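Local coordinates for protein carbohydrate esterase family 2 (CE2) (Chaetomium olivicolor, PDB 4XVH) that probably removes acetyl groups from xylan and related plant polysaccharides, joining an SGNH-type esterase domain to a beta-sandwich domain, at residues S37-N42 / Y87-L92; R81-A86 / N133-E138. All coordinates share one frame; numbering follows the deposited sequence.

Interaction 1: S37-N42 / Y87-L92; sequences SVSGTN and YGSIFL. With PEU (2,5,8,11,14,17,20,23,26,29,32,35,38,41,44,47,50,53,56,59,62,65,68,71,74,77,80-heptacosaoxadooctacontan-82-ol), chain C.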
loop_
_atom_site.group_PDB
_atom_site.type_symbol
_atom_site.label_atom_id
_atom_site.label_comp_id
_atom_site.label_asym_id
_atom_site.label_seq_id
_atom_site.Cartn_x
_atom_site.Cartn_y
_atom_site.Cartn_z
ATOM N N SER A 37 18.623 -5.791 -11.306
ATOM C CA SER A 37 18.720 -6.992 -10.500
ATOM C C SER A 37 17.391 -7.284 -9.859
ATOM O O SER A 37 16.552 -6.393 -9.699
ATOM C CB SER A 37 19.795 -6.844 -9.417
ATOM O OG SER A 37 19.343 -6.081 -8.309
ATOM N N VAL A 38 17.191 -8.531 -9.466
ATOM C CA VAL A 38 15.963 -8.840 -8.764
ATOM C C VAL A 38 16.329 -9.727 -7.579
ATOM O O VAL A 38 17.261 -10.533 -7.664
ATOM C CB VAL A 38 14.908 -9.476 -9.708
ATOM C CG1 VAL A 38 15.491 -10.610 -10.491
ATOM C CG2 VAL A 38 13.732 -9.937 -8.939
ATOM N N SER A 39 15.676 -9.507 -6.438
ATOM C CA SER A 39 15.899 -10.388 -5.299
ATOM C C SER A 39 14.576 -10.939 -4.788
ATOM O O SER A 39 13.540 -10.270 -4.891
ATOM C CB SER A 39 16.653 -9.673 -4.177
ATOM O OG SER A 39 16.047 -8.455 -3.836
ATOM N N GLY A 40 14.638 -12.167 -4.270
ATOM C CA GLY A 40 13.488 -12.855 -3.717
ATOM C C GLY A 40 12.398 -13.034 -4.745
ATOM O O GLY A 40 12.681 -13.271 -5.926
ATOM N N THR A 41 11.146 -12.930 -4.322
ATOM C CA THR A 41 10.066 -13.145 -5.276
ATOM C C THR A 41 9.254 -11.856 -5.363
ATOM O O THR A 41 9.236 -11.057 -4.426
ATOM C CB THR A 41 9.150 -14.360 -4.902
ATOM O OG1 THR A 41 8.730 -14.240 -3.543
ATOM C CG2 THR A 41 9.861 -15.720 -5.114
ATOM N N ASN A 42 8.630 -11.646 -6.513
ATOM C CA ASN A 42 7.976 -10.380 -6.831
ATOM C C ASN A 42 6.848 -10.643 -7.790
ATOM O O ASN A 42 6.878 -11.660 -8.489
ATOM C CB ASN A 42 8.952 -9.392 -7.488
ATOM C CG ASN A 42 10.153 -9.111 -6.636
ATOM O OD1 ASN A 42 10.118 -8.241 -5.768
ATOM N ND2 ASN A 42 11.221 -9.878 -6.846
ATOM N N TYR A 87 8.988 -10.083 0.586
ATOM C CA TYR A 87 9.184 -11.217 -0.320
ATOM C C TYR A 87 10.341 -10.978 -1.291
ATOM O O TYR A 87 10.959 -11.925 -1.769
ATOM C CB TYR A 87 7.901 -11.523 -1.103
ATOM C CG TYR A 87 6.846 -12.238 -0.280
ATOM C CD1 TYR A 87 6.873 -13.623 -0.118
ATOM C CD2 TYR A 87 5.840 -11.519 0.373
ATOM C CE1 TYR A 87 5.917 -14.271 0.655
ATOM C CE2 TYR A 87 4.871 -12.170 1.147
ATOM C CZ TYR A 87 4.917 -13.542 1.282
ATOM O OH TYR A 87 3.951 -14.163 2.062
ATOM N N GLY A 88 10.613 -9.708 -1.595
ATOM C CA GLY A 88 11.764 -9.347 -2.426
ATOM C C GLY A 88 11.606 -7.955 -2.998
ATOM O O GLY A 88 10.687 -7.235 -2.623
ATOM N N SER A 89 12.480 -7.571 -3.911
ATOM C CA SER A 89 12.307 -6.303 -4.612
ATOM C C SER A 89 12.882 -6.374 -6.034
ATOM O O SER A 89 13.553 -7.335 -6.382
ATOM C CB SER A 89 12.952 -5.164 -3.822
ATOM O OG SER A 89 14.339 -5.371 -3.698
ATOM N N ILE A 90 12.586 -5.364 -6.852
ATOM C CA ILE A 90 13.131 -5.283 -8.205
ATOM C C ILE A 90 13.977 -4.018 -8.339
ATOM O O ILE A 90 13.525 -2.930 -7.979
ATOM C CB ILE A 90 12.019 -5.277 -9.289
ATOM C CG1 ILE A 90 11.201 -6.575 -9.200
ATOM C CG2 ILE A 90 12.658 -5.122 -10.672
ATOM C CD1 ILE A 90 9.789 -6.487 -9.816
ATOM N N PHE A 91 15.216 -4.150 -8.805
ATOM C CA PHE A 91 16.017 -2.952 -9.071
ATOM C C PHE A 91 15.976 -2.643 -10.568
ATOM O O PHE A 91 16.426 -3.461 -11.378
ATOM C CB PHE A 91 17.457 -3.137 -8.591
ATOM C CG PHE A 91 17.600 -3.180 -7.081
ATOM C CD1 PHE A 91 17.263 -4.326 -6.365
ATOM C CD2 PHE A 91 18.104 -2.083 -6.388
ATOM C CE1 PHE A 91 17.408 -4.359 -4.964
ATOM C CE2 PHE A 91 18.260 -2.109 -4.995
ATOM C CZ PHE A 91 17.917 -3.249 -4.293
ATOM N N LEU A 92 15.424 -1.483 -10.933
ATOM C CA LEU A 92 15.223 -1.143 -12.333
ATOM C C LEU A 92 16.517 -0.695 -12.991
ATOM O O LEU A 92 17.377 -0.084 -12.339
ATOM C CB LEU A 92 14.162 -0.051 -12.484
ATOM C CG LEU A 92 12.713 -0.493 -12.186
ATOM C CD1 LEU A 92 11.747 0.588 -12.585
ATOM C CD2 LEU A 92 12.387 -1.762 -12.946
HETATM C CAA PEU C . 14.162 -11.943 0.838
HETATM O OAB PEU C . 13.511 -12.882 1.711
HETATM C CAC PEU C . 14.268 -13.127 2.960
HETATM C CAD PEU C . 13.731 -14.132 4.047
HETATM O OAE PEU C . 13.581 -15.487 3.559
HETATM C CAF PEU C . 12.586 -15.631 2.497
HETATM C CAG PEU C . 11.077 -15.543 2.785
HETATM O OAH PEU C . 10.573 -14.372 3.446
HETATM C CAI PEU C . 9.118 -14.379 3.474
HETATM C CAJ PEU C . 8.534 -13.307 4.402
HETATM O OAK PEU C . 7.082 -13.319 4.355
HETATM C CAL PEU C . 6.562 -12.651 5.524
HETATM C CAM PEU C . 5.039 -12.615 5.593
HETATM O OAN PEU C . 4.787 -12.135 6.929
HETATM C CAO PEU C . 3.390 -12.116 7.300
HETATM C CAP PEU C . 3.574 -12.122 8.804
HETATM O OAQ PEU C . 2.544 -12.125 9.823
HETATM C CAR PEU C . 1.511 -13.159 9.772
HETATM C CAS PEU C . 0.331 -13.066 8.772
HETATM O OAT PEU C . -0.556 -11.898 8.988
HETATM C CAU PEU C . 0.053 -10.580 8.831
HETATM C CAV PEU C . -0.956 -9.445 9.107
HETATM O OAW PEU C . -0.468 -8.090 8.945
HETATM O O HOH W 1 14.626 -7.096 -1.851
HETATM O O HOH W 2 10.464 -14.779 -1.390
#
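Ser-37 and Phe-91 open a run of antiparallel pairing between neighbouring strands, 37-40 and 88-92, in one sheet of the N-terminal jelly-roll beta-sandwich. They form a hydrogen-bonded pair, in which Phe-91 N meets Ser-37 O at 2.8 Å, close to straight along the carbonyl. On the face they share with Ser-39 and Ser-89, the small serine leaves room for the phenylalanine ring beside it. Its OG, set between the backbone N and the carbonyl carbon (chi1 79°), comes close to the phenylalanine, 3.3 Å from Phe-91 CD1. Farther along, Ser-39 OG comes to the ring's edge near its plane.

Val-38 and Ile-90 meet on the other face, where their CG2 and CG1 branches touch loosely. Asn-42, in the loop that follows the strand, packs against Ile-90. Its CB passes 3.8 Å from Ile-90 CD1 as the two side chains run in opposite directions. With CG beside its own backbone N (chi1 -58°), the amide folds back so that ND2 donates to Ser-39 O at 3.1 Å. Ser-89 N reaches that same oxygen from the opposite face of its plane, so this carbonyl is gripped twice, while Arg-81 holds Asn-42 OD1.

One pair beyond Ser-39 and Ser-89, Gly-40 faces Gly-88, their CA atoms 4.1 Å apart. A beta carbon on either would run into backbone atoms of the other segment, and Gly-40 also has a positive phi (60°), so glycine suits both positions.

Tyr-87, just before its strand, turns its side chain off the sheet towards the ligand: PEU OAK lies over one ring face, 3.8 Å from Tyr-87 CZ. Its backbone stays with the sheet, for Tyr-87 O accepts from Thr-41 N at 2.8 Å and from a water, 2.9 Å away, that also bonds Thr-41 OG1.

Interaction 2: R81-A86 / N133-E138; sequences RRSEPA and NTAALE. With PEU (2,5,8,11,14,17,20,23,26,29,32,35,38,41,44,47,50,53,56,59,62,65,68,71,74,77,80-heptacosaoxadooctacontan-82-ol), chain C.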
loop_
_atom_site.group_PDB
_atom_site.type_symbol
_atom_site.label_atom_id
_atom_site.label_comp_id
_atom_site.label_asym_id
_atom_site.label_seq_id
_atom_site.Cartn_x
_atom_site.Cartn_y
_atom_site.Cartn_z
ATOM N N ARG A 81 4.121 -2.643 -8.971
ATOM C CA ARG A 81 4.377 -3.759 -8.108
ATOM C C ARG A 81 3.105 -4.197 -7.413
ATOM O O ARG A 81 2.465 -3.432 -6.795
ATOM C CB ARG A 81 5.352 -3.377 -7.015
ATOM C CG ARG A 81 6.696 -4.024 -7.052
ATOM C CD ARG A 81 7.618 -3.352 -6.078
ATOM N NE ARG A 81 7.842 -3.963 -4.793
ATOM C CZ ARG A 81 8.331 -5.164 -4.594
ATOM N NH1 ARG A 81 8.514 -5.966 -5.591
ATOM N NH2 ARG A 81 8.560 -5.576 -3.393
ATOM N N ARG A 82 2.840 -5.473 -7.449
ATOM C CA ARG A 82 1.706 -6.051 -6.732
ATOM C C ARG A 82 2.081 -6.412 -5.285
ATOM O O ARG A 82 1.208 -6.483 -4.409
ATOM C CB ARG A 82 1.240 -7.342 -7.437
ATOM C CG ARG A 82 0.676 -7.147 -8.834
ATOM C CD ARG A 82 0.761 -8.425 -9.635
ATOM N NE ARG A 82 0.029 -9.548 -9.047
ATOM C CZ ARG A 82 -1.285 -9.771 -9.214
ATOM N NH1 ARG A 82 -2.034 -8.958 -9.958
ATOM N NH2 ARG A 82 -1.857 -10.845 -8.658
ATOM N N SER A 83 3.371 -6.703 -5.073
ATOM C CA SER A 83 3.837 -7.378 -3.867
ATOM C C SER A 83 4.698 -6.491 -2.981
ATOM O O SER A 83 4.854 -5.290 -3.248
ATOM C CB SER A 83 4.626 -8.650 -4.244
ATOM O OG SER A 83 5.703 -8.335 -5.115
ATOM N N GLU A 84 5.299 -7.076 -1.945
ATOM C CA GLU A 84 5.864 -6.257 -0.864
ATOM C C GLU A 84 7.337 -6.581 -0.572
ATOM O O GLU A 84 7.843 -7.628 -0.975
ATOM C CB GLU A 84 5.022 -6.447 0.409
ATOM C CG GLU A 84 5.195 -7.867 1.008
ATOM C CD GLU A 84 4.382 -8.053 2.279
ATOM O OE1 GLU A 84 4.698 -7.367 3.292
ATOM O OE2 GLU A 84 3.420 -8.861 2.244
ATOM N N PRO A 85 8.023 -5.684 0.140
ATOM C CA PRO A 85 9.460 -5.873 0.357
ATOM C C PRO A 85 9.822 -7.174 1.060
ATOM O O PRO A 85 10.902 -7.712 0.805
ATOM C CB PRO A 85 9.858 -4.674 1.235
ATOM C CG PRO A 85 8.678 -3.796 1.326
ATOM C CD PRO A 85 7.560 -4.341 0.525
ATOM N N ALA A 86 8.928 -7.681 1.901
ATOM C CA ALA A 86 9.250 -8.862 2.689
ATOM C C ALA A 86 9.560 -10.057 1.793
ATOM O O ALA A 86 10.300 -10.938 2.200
ATOM C CB ALA A 86 8.102 -9.225 3.645
ATOM N N ASN A 133 0.194 -17.662 0.986
ATOM C CA ASN A 133 0.472 -16.383 0.342
ATOM C C ASN A 133 1.766 -16.466 -0.436
ATOM O O ASN A 133 2.706 -17.147 -0.012
ATOM C CB ASN A 133 0.577 -15.255 1.362
ATOM C CG ASN A 133 0.633 -13.883 0.698
ATOM O OD1 ASN A 133 -0.215 -13.550 -0.150
ATOM N ND2 ASN A 133 1.621 -13.082 1.077
ATOM N N THR A 134 1.809 -15.789 -1.575
ATOM C CA THR A 134 3.026 -15.695 -2.380
ATOM C C THR A 134 3.074 -14.275 -2.914
ATOM O O THR A 134 2.046 -13.592 -2.900
ATOM C CB THR A 134 3.025 -16.640 -3.571
ATOM O OG1 THR A 134 1.951 -16.257 -4.451
ATOM C CG2 THR A 134 2.843 -18.119 -3.144
ATOM N N ALA A 135 4.229 -13.830 -3.403
ATOM C CA ALA A 135 4.282 -12.533 -4.079
ATOM C C ALA A 135 3.259 -12.526 -5.222
ATOM O O ALA A 135 2.580 -11.523 -5.445
ATOM C CB ALA A 135 5.702 -12.241 -4.637
ATOM N N ALA A 136 3.152 -13.651 -5.940
ATOM C CA ALA A 136 2.252 -13.713 -7.102
ATOM C C ALA A 136 0.779 -13.489 -6.702
ATOM O O ALA A 136 0.017 -12.917 -7.470
ATOM C CB ALA A 136 2.402 -15.051 -7.828
ATOM N N LEU A 137 0.396 -13.905 -5.495
ATOM C CA LEU A 137 -1.011 -13.784 -5.060
ATOM C C LEU A 137 -1.325 -12.423 -4.442
ATOM O O LEU A 137 -2.493 -12.045 -4.291
ATOM C CB LEU A 137 -1.367 -14.891 -4.076
ATOM C CG LEU A 137 -1.457 -16.286 -4.742
ATOM C CD1 LEU A 137 -1.836 -17.369 -3.739
ATOM C CD2 LEU A 137 -2.473 -16.296 -5.904
ATOM N N GLU A 138 -0.285 -11.695 -4.044
ATOM C CA GLU A 138 -0.492 -10.350 -3.542
ATOM C C GLU A 138 -0.960 -9.466 -4.691
ATOM O O GLU A 138 -0.543 -9.665 -5.834
ATOM C CB GLU A 138 0.799 -9.815 -2.900
ATOM C CG GLU A 138 1.212 -10.673 -1.728
ATOM C CD GLU A 138 2.209 -9.978 -0.839
ATOM O OE1 GLU A 138 3.057 -9.250 -1.410
ATOM O OE2 GLU A 138 2.129 -10.152 0.417
HETATM C CAA PEU C . 14.162 -11.943 0.838
HETATM O OAB PEU C . 13.511 -12.882 1.711
HETATM C CAC PEU C . 14.268 -13.127 2.960
HETATM C CAD PEU C . 13.731 -14.132 4.047
HETATM O OAE PEU C . 13.581 -15.487 3.559
HETATM C CAF PEU C . 12.586 -15.631 2.497
HETATM C CAG PEU C . 11.077 -15.543 2.785
HETATM O OAH PEU C . 10.573 -14.372 3.446
HETATM C CAI PEU C . 9.118 -14.379 3.474
HETATM C CAJ PEU C . 8.534 -13.307 4.402
HETATM O OAK PEU C . 7.082 -13.319 4.355
HETATM C CAL PEU C . 6.562 -12.651 5.524
HETATM C CAM PEU C . 5.039 -12.615 5.593
HETATM O OAN PEU C . 4.787 -12.135 6.929
HETATM C CAO PEU C . 3.390 -12.116 7.300
HETATM C CAP PEU C . 3.574 -12.122 8.804
HETATM O OAQ PEU C . 2.544 -12.125 9.823
HETATM C CAR PEU C . 1.511 -13.159 9.772
HETATM C CAS PEU C . 0.331 -13.066 8.772
HETATM O OAT PEU C . -0.556 -11.898 8.988
HETATM C CAU PEU C . 0.053 -10.580 8.831
HETATM C CAV PEU C . -0.956 -9.445 9.107
HETATM O OAW PEU C . -0.468 -8.090 8.945
#
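Arg-82 reaches from the 81-86 loop across the carbonyl groups of the 133-138 turn. Its CB lies 3.3 Å from Glu-138 O, and CG passes the same oxygen more loosely. A bend at the CD-CG bond (chi3 60°) then turns the head back, bringing NE and CZ beneath Glu-138 O, which sits over one face of the guanidinium. NH2, at the tip, donates in the guanidinium plane to Ala-136 O at 3.0 Å and makes a salt bridge to Asp-126, while NH1 pairs with Asp-45. Arginine suits the place because a flat group with several N-H bonds can serve a carbonyl and two acids at once. A leucine here would probably leave Asp-126 and Asp-45 without their cationic mate and Ala-136 O without this donor.

Farther along the loop, the nearly coplanar carboxylates of Glu-84 and Glu-138 approach to 2.6 Å between their OE2 atoms, so one of them probably carries a proton. Asn-133 ND2 donates to Glu-138 OE2, and Ser-162 bonds Glu-84 OE2. Thr-134 OG1 accepts from Leu-137 N, an ST motif shaping the 133-138 turn. The buried contact of Arg-82, Ser-83 and Glu-84 with Ala-135, Ala-136 and Glu-138 joins beta-sandwich to SGNH hydrolase domain.

Interactions 1 and 2, with centres 10 Å apart, interlock because the 81-86 loop leads straight into the strand that begins after Tyr-87. Two polar bridges tie them: Tyr-87 OH lies 2.8 Å from Asn-133 ND2, and Asn-42 OD1 lies 2.8 Å from Arg-81 NH1, both probable hydrogen bonds. Packing adds to these, with Tyr-87 CE2 at 3.5 Å from Glu-138 OE2. The end of the sandwich, where these strands and loops meet, is thereby joined to the hydrolase domain beside the ligand. Tyr-87 and Ala-86 belong to the pocket, Ala-86 O being 3.7 Å from PEU OAH, whereas Gly-163 and Asn-215 bond the ligand. Ser-118, probably the SGNH nucleophile, and His-306 also line it.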